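Local coordinates for protein CurF (Lyngbya majuscula, PDB 5DP2) that probably forms the cyclopropane ring in curacin A biosynthesis, as an NADP-binding cyclopropanase of the enoyl-acyl carrier protein reductase family, at residues E83-V88 and L131-A136; G101-L106 and L125-D130. One frame throughout, in Å; residues are numbered along the deposited sequence. Where two conformers were deposited one is given.

Contact 1 (E83-V88 and L131-A136)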
loop_
_atom_site.group_PDB
_atom_site.type_symbol
_atom_site.label_atom_id
_atom_site.label_comp_id
_atom_site.label_asym_id
_atom_site.label_seq_id
_atom_site.Cartn_x
_atom_site.Cartn_y
_atom_site.Cartn_z
ATOM N N GLU A 83 -0.536 6.507 5.431
ATOM C CA GLU A 83 0.821 6.222 5.847
ATOM C C GLU A 83 1.600 7.520 5.651
ATOM O O GLU A 83 1.187 8.397 4.884
ATOM C CB GLU A 83 1.444 5.106 4.975
ATOM C CG GLU A 83 1.424 5.440 3.480
ATOM C CD GLU A 83 2.067 4.398 2.570
ATOM O OE1 GLU A 83 3.095 3.805 3.005
ATOM O OE2 GLU A 83 1.552 4.205 1.445
ATOM N N GLY A 84 2.735 7.642 6.315
ATOM C CA GLY A 84 3.651 8.721 6.041
ATOM C C GLY A 84 4.802 8.731 7.005
ATOM O O GLY A 84 4.955 7.781 7.802
ATOM N N VAL A 85 5.624 9.778 6.923
ATOM C CA VAL A 85 6.813 9.882 7.772
ATOM C C VAL A 85 6.988 11.310 8.225
ATOM O O VAL A 85 6.592 12.256 7.527
ATOM C CB VAL A 85 8.110 9.414 7.047
ATOM C CG1 VAL A 85 8.032 7.951 6.649
ATOM C CG2 VAL A 85 8.407 10.283 5.845
ATOM N N GLY A 86 7.567 11.482 9.411
ATOM C CA GLY A 86 7.854 12.826 9.874
ATOM C C GLY A 86 8.634 12.822 11.160
ATOM O O GLY A 86 9.284 11.829 11.528
ATOM N N THR A 87 8.597 13.971 11.828
ATOM C CA THR A 87 9.425 14.230 13.002
ATOM C C THR A 87 8.543 14.596 14.179
ATOM O O THR A 87 7.647 15.438 14.054
ATOM C CB THR A 87 10.382 15.399 12.727
ATOM O OG1 THR A 87 11.107 15.121 11.513
ATOM C CG2 THR A 87 11.344 15.643 13.881
ATOM N N VAL A 88 8.771 13.962 15.331
ATOM C CA VAL A 88 8.020 14.326 16.544
ATOM C C VAL A 88 8.399 15.761 16.955
ATOM O O VAL A 88 9.580 16.060 17.170
ATOM C CB VAL A 88 8.336 13.325 17.669
ATOM C CG1 VAL A 88 7.672 13.756 18.983
ATOM C CG2 VAL A 88 7.872 11.934 17.286
ATOM N N LEU A 131 17.783 5.811 5.872
ATOM C CA LEU A 131 16.939 6.192 4.747
ATOM C C LEU A 131 16.555 7.666 4.858
ATOM O O LEU A 131 16.383 8.205 5.948
ATOM C CB LEU A 131 15.687 5.336 4.716
ATOM C CG LEU A 131 15.896 3.852 4.541
ATOM C CD1 LEU A 131 14.549 3.142 4.477
ATOM C CD2 LEU A 131 16.733 3.554 3.302
ATOM N N SER A 132 16.385 8.319 3.714
ATOM C CA SER A 132 15.784 9.652 3.706
ATOM C C SER A 132 14.293 9.579 4.061
ATOM O O SER A 132 13.690 8.494 4.016
ATOM C CB SER A 132 15.988 10.294 2.346
ATOM O OG SER A 132 15.166 9.642 1.396
ATOM N N MET A 133 13.703 10.732 4.395
ATOM C CA MET A 133 12.259 10.770 4.590
ATOM C C MET A 133 11.488 10.261 3.377
ATOM O O MET A 133 10.572 9.457 3.517
ATOM C CB MET A 133 11.785 12.176 4.982
ATOM C CG MET A 133 12.192 12.609 6.381
ATOM S SD MET A 133 11.211 11.779 7.625
ATOM C CE MET A 133 11.963 12.380 9.110
ATOM N N VAL A 134 11.864 10.720 2.181
ATOM C CA VAL A 134 11.158 10.293 0.973
ATOM C C VAL A 134 11.299 8.789 0.747
ATOM O O VAL A 134 10.346 8.114 0.395
ATOM C CB VAL A 134 11.647 11.113 -0.229
ATOM C CG1 VAL A 134 11.236 10.456 -1.532
ATOM C CG2 VAL A 134 11.077 12.530 -0.152
ATOM N N GLU A 135 12.512 8.253 0.944
ATOM C CA GLU A 135 12.704 6.807 0.819
ATOM C C GLU A 135 11.846 6.032 1.804
ATOM O O GLU A 135 11.193 5.048 1.466
ATOM C CB GLU A 135 14.174 6.446 1.043
ATOM C CG GLU A 135 15.064 6.735 -0.148
ATOM C CD GLU A 135 16.532 6.463 0.116
ATOM O OE1 GLU A 135 17.030 6.778 1.229
ATOM O OE2 GLU A 135 17.195 5.979 -0.829
ATOM N N ALA A 136 11.857 6.479 3.056
ATOM C CA ALA A 136 11.095 5.786 4.092
ATOM C C ALA A 136 9.593 5.863 3.845
ATOM O O ALA A 136 8.858 4.974 4.240
ATOM C CB ALA A 136 11.449 6.299 5.480
#
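Val85 meets Met133 and Ala136 where the short helix 133-136 settles on strand 83-91 of the GroES-like sheet, in what is by sequence family a medium-chain dehydrogenase/reductase fold. Met133 and Val85 carry most of the packing. The Met133 chain bends at chi2 (-74°) and then runs extended, carrying SD to the isopropyl group of Val85, the two side chains sliding past each other in opposite directions. In one of the two deposited conformers of Val85, CG2 sits 3.6 Å from SD of Met133, while CG1 reaches the methyl of Ala136, with 4.0 Å from CG1 to CB. Further on, the Met133 side chain crosses that of Thr87 at about a right angle, its CE 3.7 Å from Thr87 OG1 and equally near the carbonyl oxygen of Gly86. The Thr87 hydroxyl has its polar partner elsewhere, in Lys44. The helix start that presents Met133 is held by a capping box: Glu135 N donates to Ser132 OG at 3.0 Å, and, in one of the two deposited conformers of Glu135, Ser132 N returns a nearly straight bond (170°) to the anti lone pair of Glu135 OE1.

Contact 2 (G101-L106 and L125-D130)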
loop_
_atom_site.group_PDB
_atom_site.type_symbol
_atom_site.label_atom_id
_atom_site.label_comp_id
_atom_site.label_asym_id
_atom_site.label_seq_id
_atom_site.Cartn_x
_atom_site.Cartn_y
_atom_site.Cartn_z
ATOM N N GLY A 101 12.076 15.333 18.324
ATOM C CA GLY A 101 13.158 15.080 17.397
ATOM C C GLY A 101 13.196 13.662 16.854
ATOM O O GLY A 101 13.895 13.405 15.867
ATOM N N ASP A 102 12.472 12.727 17.463
ATOM C CA ASP A 102 12.438 11.374 16.941
ATOM C C ASP A 102 11.812 11.366 15.539
ATOM O O ASP A 102 10.821 12.034 15.288
ATOM C CB ASP A 102 11.645 10.468 17.868
ATOM C CG ASP A 102 12.333 10.118 19.195
ATOM O OD1 ASP A 102 13.567 10.298 19.321
ATOM O OD2 ASP A 102 11.615 9.585 20.084
ATOM N N GLU A 103 12.368 10.540 14.662
ATOM C CA GLU A 103 11.865 10.386 13.290
ATOM C C GLU A 103 11.056 9.095 13.211
ATOM O O GLU A 103 11.501 8.021 13.652
ATOM C CB GLU A 103 13.018 10.392 12.296
ATOM C CG GLU A 103 13.774 11.714 12.297
ATOM C CD GLU A 103 14.889 11.783 11.291
ATOM O OE1 GLU A 103 15.327 10.711 10.839
ATOM O OE2 GLU A 103 15.291 12.910 10.962
ATOM N N VAL A 104 9.842 9.206 12.648
ATOM C CA VAL A 104 8.872 8.137 12.724
ATOM C C VAL A 104 8.156 7.880 11.387
ATOM O O VAL A 104 7.975 8.784 10.561
ATOM C CB VAL A 104 7.809 8.433 13.821
ATOM C CG1 VAL A 104 8.481 8.407 15.194
ATOM C CG2 VAL A 104 7.080 9.748 13.590
ATOM N N ILE A 105 7.756 6.627 11.238
ATOM C CA ILE A 105 6.737 6.202 10.280
ATOM C C ILE A 105 5.406 6.205 11.018
ATOM O O ILE A 105 5.292 5.684 12.138
ATOM C CB ILE A 105 7.057 4.787 9.728
ATOM C CG1 ILE A 105 8.333 4.789 8.877
ATOM C CG2 ILE A 105 5.857 4.205 8.972
ATOM C CD1 ILE A 105 8.883 3.418 8.598
ATOM N N LEU A 106 4.369 6.784 10.380
ATOM C CA LEU A 106 3.012 6.768 10.930
ATOM C C LEU A 106 2.264 5.573 10.351
ATOM O O LEU A 106 2.102 5.459 9.122
ATOM C CB LEU A 106 2.278 8.065 10.636
ATOM C CG LEU A 106 2.905 9.344 11.218
ATOM C CD1 LEU A 106 3.905 9.984 10.279
ATOM C CD2 LEU A 106 1.794 10.337 11.598
ATOM N N LEU A 125 6.108 4.132 14.444
ATOM C CA LEU A 125 7.209 3.176 14.305
ATOM C C LEU A 125 8.489 3.965 14.061
ATOM O O LEU A 125 8.475 4.996 13.408
ATOM C CB LEU A 125 6.946 2.235 13.122
ATOM C CG LEU A 125 5.674 1.367 13.238
ATOM C CD1 LEU A 125 5.401 0.691 11.898
ATOM C CD2 LEU A 125 5.785 0.349 14.368
ATOM N N ALA A 126 9.607 3.484 14.581
ATOM C CA ALA A 126 10.878 4.165 14.368
ATOM C C ALA A 126 11.309 4.077 12.901
ATOM O O ALA A 126 11.371 2.994 12.306
ATOM C CB ALA A 126 11.951 3.560 15.265
ATOM N N LYS A 127 11.611 5.233 12.322
ATOM C CA LYS A 127 12.081 5.287 10.932
ATOM C C LYS A 127 13.486 4.658 10.835
ATOM O O LYS A 127 14.329 4.969 11.662
ATOM C CB LYS A 127 12.180 6.733 10.467
ATOM C CG LYS A 127 12.686 6.874 9.038
ATOM C CD LYS A 127 12.800 8.336 8.695
ATOM C CE LYS A 127 13.869 8.602 7.699
ATOM N NZ LYS A 127 15.235 8.421 8.318
ATOM N N PRO A 128 13.763 3.843 9.800
ATOM C CA PRO A 128 15.147 3.389 9.587
ATOM C C PRO A 128 16.080 4.607 9.413
ATOM O O PRO A 128 15.841 5.471 8.579
ATOM C CB PRO A 128 15.037 2.564 8.287
ATOM C CG PRO A 128 13.609 2.088 8.263
ATOM C CD PRO A 128 12.844 3.249 8.805
ATOM N N SER A 129 17.131 4.712 10.222
ATOM C CA SER A 129 17.907 5.948 10.288
ATOM C C SER A 129 18.691 6.290 9.024
ATOM O O SER A 129 18.924 7.465 8.752
ATOM C CB SER A 129 18.858 5.913 11.468
ATOM O OG SER A 129 19.776 4.847 11.343
ATOM N N ASP A 130 19.060 5.274 8.239
ATOM C CA ASP A 130 19.900 5.527 7.063
ATOM C C ASP A 130 19.108 5.880 5.805
ATOM O O ASP A 130 19.688 6.270 4.795
ATOM C CB ASP A 130 20.832 4.340 6.775
ATOM C CG ASP A 130 21.864 4.135 7.861
ATOM O OD1 ASP A 130 22.258 5.119 8.519
ATOM O OD2 ASP A 130 22.284 2.985 8.076
HETATM O O HOH W 1 18.009 9.940 10.008
HETATM O O HOH W 2 15.775 7.890 12.074
#
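Ile105 and Leu125 form an antiparallel hydrogen-bonded pair, each giving its N-H to the other's carbonyl. Ile105 N donates to Leu125 O at 2.8 Å, and Leu125 N answers with a bond of 2.9 Å to Ile105 O, lying in the carbonyl plane. A third backbone bond, Lys127 N to Glu103 O at 3.1 Å, approaches from above the carbonyl plane, 35° out of it. Leu125 O also takes a CA-H...O contact from Val104 CA at 3.2 Å, a weaker approach beside the Ile105 N-H bond, both from strand 103-107.

These bonds make a short antiparallel ladder in the GroES-like sheet, where strand 103-107 stands between strands 83-91 and 124-126. Val104 and Ala126 form its non-hydrogen-bonded pair, and the end-to-end directions of 103-105 and 125-128 differ by 114°, the latter running on past the end of its strand at Ala126.

Among apolar groups, Ile105 and Leu125 share a face that Trp296 of helix 290-305 covers, and Ile105 CD1 meets Pro128 CD at 4.0 Å, the two side chains crossing at about a right angle.

The charged pair is looser. Glu103 and Lys127 lie side by side, pointing the same way, and their salt bridge is weak, 3.4 Å from OE1 to NZ. A bend at chi4 (-71°) turns the Lys127 ammonium to Pro128 O, 3.0 Å from NZ, and it also bonds Leu131 O. A methionine in its place would probably leave both carbonyls without this donor and the Glu103 carboxylate without its nearby positive charge. One water donates to Glu103 OE1 and to Lys127 O.

Overall arrangement
Contact 2 is nested along the chain inside the loop closed by contact 1, and their centres lie about 7 Å apart. Strands 83-91 and 103-107 join them as antiparallel neighbours: Val88 N is 2.8 Å from Asp102 O and Gly84 O is 2.8 Å from Leu106 N, both probable hydrogen bonds. Between segments 125-130 and 131-136 the chain passes directly from one contact to the other, and Lys127 CE packs 3.7 Å from Ser132 O. Met133 also touches Glu103 and Lys127, tying the helix of contact 1 to both segments of contact 2. Glu83, at the start of segment 83-88, leads toward the cofactor: its carboxylate is hydrogen-bonded to Asn49, a residue of the NADP pocket, and salt-bridged to Lys336.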